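Local coordinates for protein Phospholipase/Carboxylesterase (Dyadobacter fermentans, PDB 4H0C) that probably hydrolyses carboxylic ester bonds as an alpha/beta-hydrolase of the phospholipase/carboxylesterase family, perhaps including the thioester of palmitoylated proteins, at residues W62-F67 / Q72-A77. Sequence-based numbering, arbitrary orientation.
Sequences WYPYSF and QQNQPA
Asn-74 ND2 is held by two acceptors. It gives one hydrogen to Ser-66 O at 3.0 Å, lying above the plane of that carbonyl although the acceptor sits in the amide's own plane; the other goes to a water, 3.0 Å from ND2, which in turn donates to Phe-67 O. At the other end of the amide, OD1 accepts the backbone N-H of Tyr-65 at 3.0 Å, on a lone pair and with an N-H...O angle of 155°. The same oxygen lies 3.2 Å from Pro-64 CD, while Tyr-63 CB and CD1 pack against OD1 and CG of Asn-74 with ring and amide planes 63° apart. Tyr-63 CG stands between its backbone N and carbonyl carbon (chi1 44°), which sets the ring against the Asn-74 amide. Tyr-63 OH hydrogen-bonds to a citrate, probably from the crystallisation liquor. Both segments belong to the long excursion between strand 50-55 and helix 77-94 of an alpha/beta-hydrolase fold, close to the probable nucleophile elbow, whose residues Trp-62 touches. With an alanine here instead of Asn-74, Tyr-65 N, Ser-66 O and the water would probably lose their side-chain partner, leaving loop 62-67 less firmly tied to 72-77. Nearer the surface, the Tyr-65 ring presents its edge to Gln-73 O, 3.3 Å from CD2, and takes Pro-64 CB over one face. At the first turn of helix 77-94, Ala-77 CB packs against Pro-64 CD at 4.1 Å and approaches Trp-62 O, a carbonyl that also accepts a hydrogen bond from His-7.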
loop_
_atom_site.group_PDB
_atom_site.type_symbol
_atom_site.label_atom_id
_atom_site.label_comp_id
_atom_site.label_asym_id
_atom_site.label_seq_id
_atom_site.Cartn_x
_atom_site.Cartn_y
_atom_site.Cartn_z
ATOM N N TRP A 62 -8.047 -7.235 -5.218
ATOM C CA TRP A 62 -7.471 -6.264 -6.180
ATOM C C TRP A 62 -7.146 -6.831 -7.538
ATOM O O TRP A 62 -7.323 -6.156 -8.552
ATOM C CB TRP A 62 -6.279 -5.519 -5.569
ATOM C CG TRP A 62 -6.688 -4.777 -4.318
ATOM C CD1 TRP A 62 -6.278 -5.003 -3.000
ATOM C CD2 TRP A 62 -7.612 -3.643 -4.248
ATOM N NE1 TRP A 62 -6.882 -4.111 -2.147
ATOM C CE2 TRP A 62 -7.716 -3.276 -2.833
ATOM C CE3 TRP A 62 -8.364 -2.950 -5.185
ATOM C CZ2 TRP A 62 -8.536 -2.220 -2.400
ATOM C CZ3 TRP A 62 -9.173 -1.898 -4.752
ATOM C CH2 TRP A 62 -9.260 -1.547 -3.383
ATOM N N TYR A 63 -6.677 -8.070 -7.571
ATOM C CA TYR A 63 -6.324 -8.726 -8.842
ATOM C C TYR A 63 -6.353 -10.236 -8.565
ATOM O O TYR A 63 -6.122 -10.657 -7.416
ATOM C CB TYR A 63 -4.930 -8.229 -9.351
ATOM C CG TYR A 63 -3.873 -8.163 -8.269
ATOM C CD1 TYR A 63 -3.193 -9.325 -7.859
ATOM C CD2 TYR A 63 -3.583 -6.965 -7.606
ATOM C CE1 TYR A 63 -2.249 -9.281 -6.835
ATOM C CE2 TYR A 63 -2.623 -6.911 -6.621
ATOM C CZ TYR A 63 -1.984 -8.073 -6.217
ATOM O OH TYR A 63 -1.068 -8.034 -5.212
ATOM N N PRO A 64 -6.641 -11.058 -9.596
ATOM C CA PRO A 64 -7.037 -12.465 -9.352
ATOM C C PRO A 64 -5.970 -13.473 -8.910
ATOM O O PRO A 64 -6.307 -14.465 -8.266
ATOM C CB PRO A 64 -7.616 -12.906 -10.701
ATOM C CG PRO A 64 -6.955 -11.992 -11.700
ATOM C CD PRO A 64 -6.872 -10.659 -10.996
ATOM N N TYR A 65 -4.715 -13.224 -9.271
ATOM C CA TYR A 65 -3.636 -14.189 -9.098
ATOM C C TYR A 65 -2.533 -13.654 -8.209
ATOM O O TYR A 65 -2.599 -12.493 -7.771
ATOM C CB TYR A 65 -3.097 -14.561 -10.485
ATOM C CG TYR A 65 -4.183 -15.112 -11.387
ATOM C CD1 TYR A 65 -4.938 -16.232 -10.992
ATOM C CD2 TYR A 65 -4.464 -14.530 -12.618
ATOM C CE1 TYR A 65 -5.931 -16.756 -11.806
ATOM C CE2 TYR A 65 -5.453 -15.058 -13.440
ATOM C CZ TYR A 65 -6.182 -16.158 -13.023
ATOM O OH TYR A 65 -7.165 -16.661 -13.838
ATOM N N SER A 66 -1.519 -14.490 -7.938
ATOM C CA SER A 66 -0.322 -14.028 -7.220
ATOM C C SER A 66 0.166 -12.709 -7.798
ATOM O O SER A 66 0.138 -12.512 -9.023
ATOM C CB SER A 66 0.805 -15.049 -7.347
ATOM O OG SER A 66 2.027 -14.512 -6.872
ATOM N N PHE A 67 0.644 -11.826 -6.923
ATOM C CA PHE A 67 1.282 -10.587 -7.363
ATOM C C PHE A 67 2.469 -10.842 -8.287
ATOM O O PHE A 67 2.836 -9.969 -9.072
ATOM C CB PHE A 67 1.656 -9.680 -6.170
ATOM C CG PHE A 67 2.992 -9.981 -5.525
ATOM C CD1 PHE A 67 4.003 -9.018 -5.522
ATOM C CD2 PHE A 67 3.221 -11.192 -4.859
ATOM C CE1 PHE A 67 5.224 -9.272 -4.905
ATOM C CE2 PHE A 67 4.434 -11.447 -4.234
ATOM C CZ PHE A 67 5.444 -10.493 -4.275
ATOM N N GLN A 72 0.292 -9.516 -17.188
ATOM C CA GLN A 72 -0.873 -9.487 -18.084
ATOM C C GLN A 72 -2.029 -10.373 -17.591
ATOM O O GLN A 72 -3.194 -10.094 -17.899
ATOM C CB GLN A 72 -0.493 -9.763 -19.546
ATOM C CG GLN A 72 0.275 -8.608 -20.203
ATOM C CD GLN A 72 -0.393 -7.231 -20.020
ATOM O OE1 GLN A 72 -1.594 -7.058 -20.288
ATOM N NE2 GLN A 72 0.389 -6.241 -19.571
ATOM N N GLN A 73 -1.718 -11.415 -16.815
ATOM C CA GLN A 73 -2.756 -12.311 -16.271
ATOM C C GLN A 73 -3.550 -11.647 -15.160
ATOM O O GLN A 73 -4.647 -12.096 -14.830
ATOM C CB GLN A 73 -2.163 -13.656 -15.818
ATOM C CG GLN A 73 -1.676 -14.493 -16.994
ATOM C CD GLN A 73 -0.854 -15.684 -16.564
ATOM O OE1 GLN A 73 -0.725 -15.970 -15.375
ATOM N NE2 GLN A 73 -0.281 -16.393 -17.545
ATOM N N ASN A 74 -3.003 -10.558 -14.618
ATOM C CA ASN A 74 -3.655 -9.756 -13.568
ATOM C C ASN A 74 -4.292 -8.498 -14.094
ATOM O O ASN A 74 -4.772 -7.666 -13.313
ATOM C CB ASN A 74 -2.679 -9.415 -12.433
ATOM C CG ASN A 74 -2.616 -10.525 -11.386
ATOM O OD1 ASN A 74 -3.655 -11.098 -11.022
ATOM N ND2 ASN A 74 -1.415 -10.819 -10.880
ATOM N N GLN A 75 -4.290 -8.367 -15.420
ATOM C CA GLN A 75 -4.854 -7.202 -16.106
ATOM C C GLN A 75 -6.145 -7.611 -16.800
ATOM O O GLN A 75 -6.232 -8.737 -17.305
ATOM C CB GLN A 75 -3.848 -6.662 -17.125
ATOM C CG GLN A 75 -2.625 -6.008 -16.496
ATOM C CD GLN A 75 -2.941 -4.706 -15.769
ATOM O OE1 GLN A 75 -4.108 -4.371 -15.520
ATOM N NE2 GLN A 75 -1.896 -3.965 -15.420
ATOM N N PRO A 76 -7.136 -6.703 -16.881
ATOM C CA PRO A 76 -7.148 -5.269 -16.531
ATOM C C PRO A 76 -7.488 -4.919 -15.076
ATOM O O PRO A 76 -7.496 -3.745 -14.743
ATOM C CB PRO A 76 -8.223 -4.710 -17.471
ATOM C CG PRO A 76 -9.194 -5.844 -17.544
ATOM C CD PRO A 76 -8.324 -7.059 -17.675
ATOM N N ALA A 77 -7.726 -5.915 -14.222
ATOM C CA ALA A 77 -8.088 -5.670 -12.815
ATOM C C ALA A 77 -7.049 -4.822 -12.087
ATOM O O ALA A 77 -7.415 -3.886 -11.342
ATOM C CB ALA A 77 -8.302 -6.984 -12.078
HETATM O O HOH W 1 1.405 -9.864 -11.508
#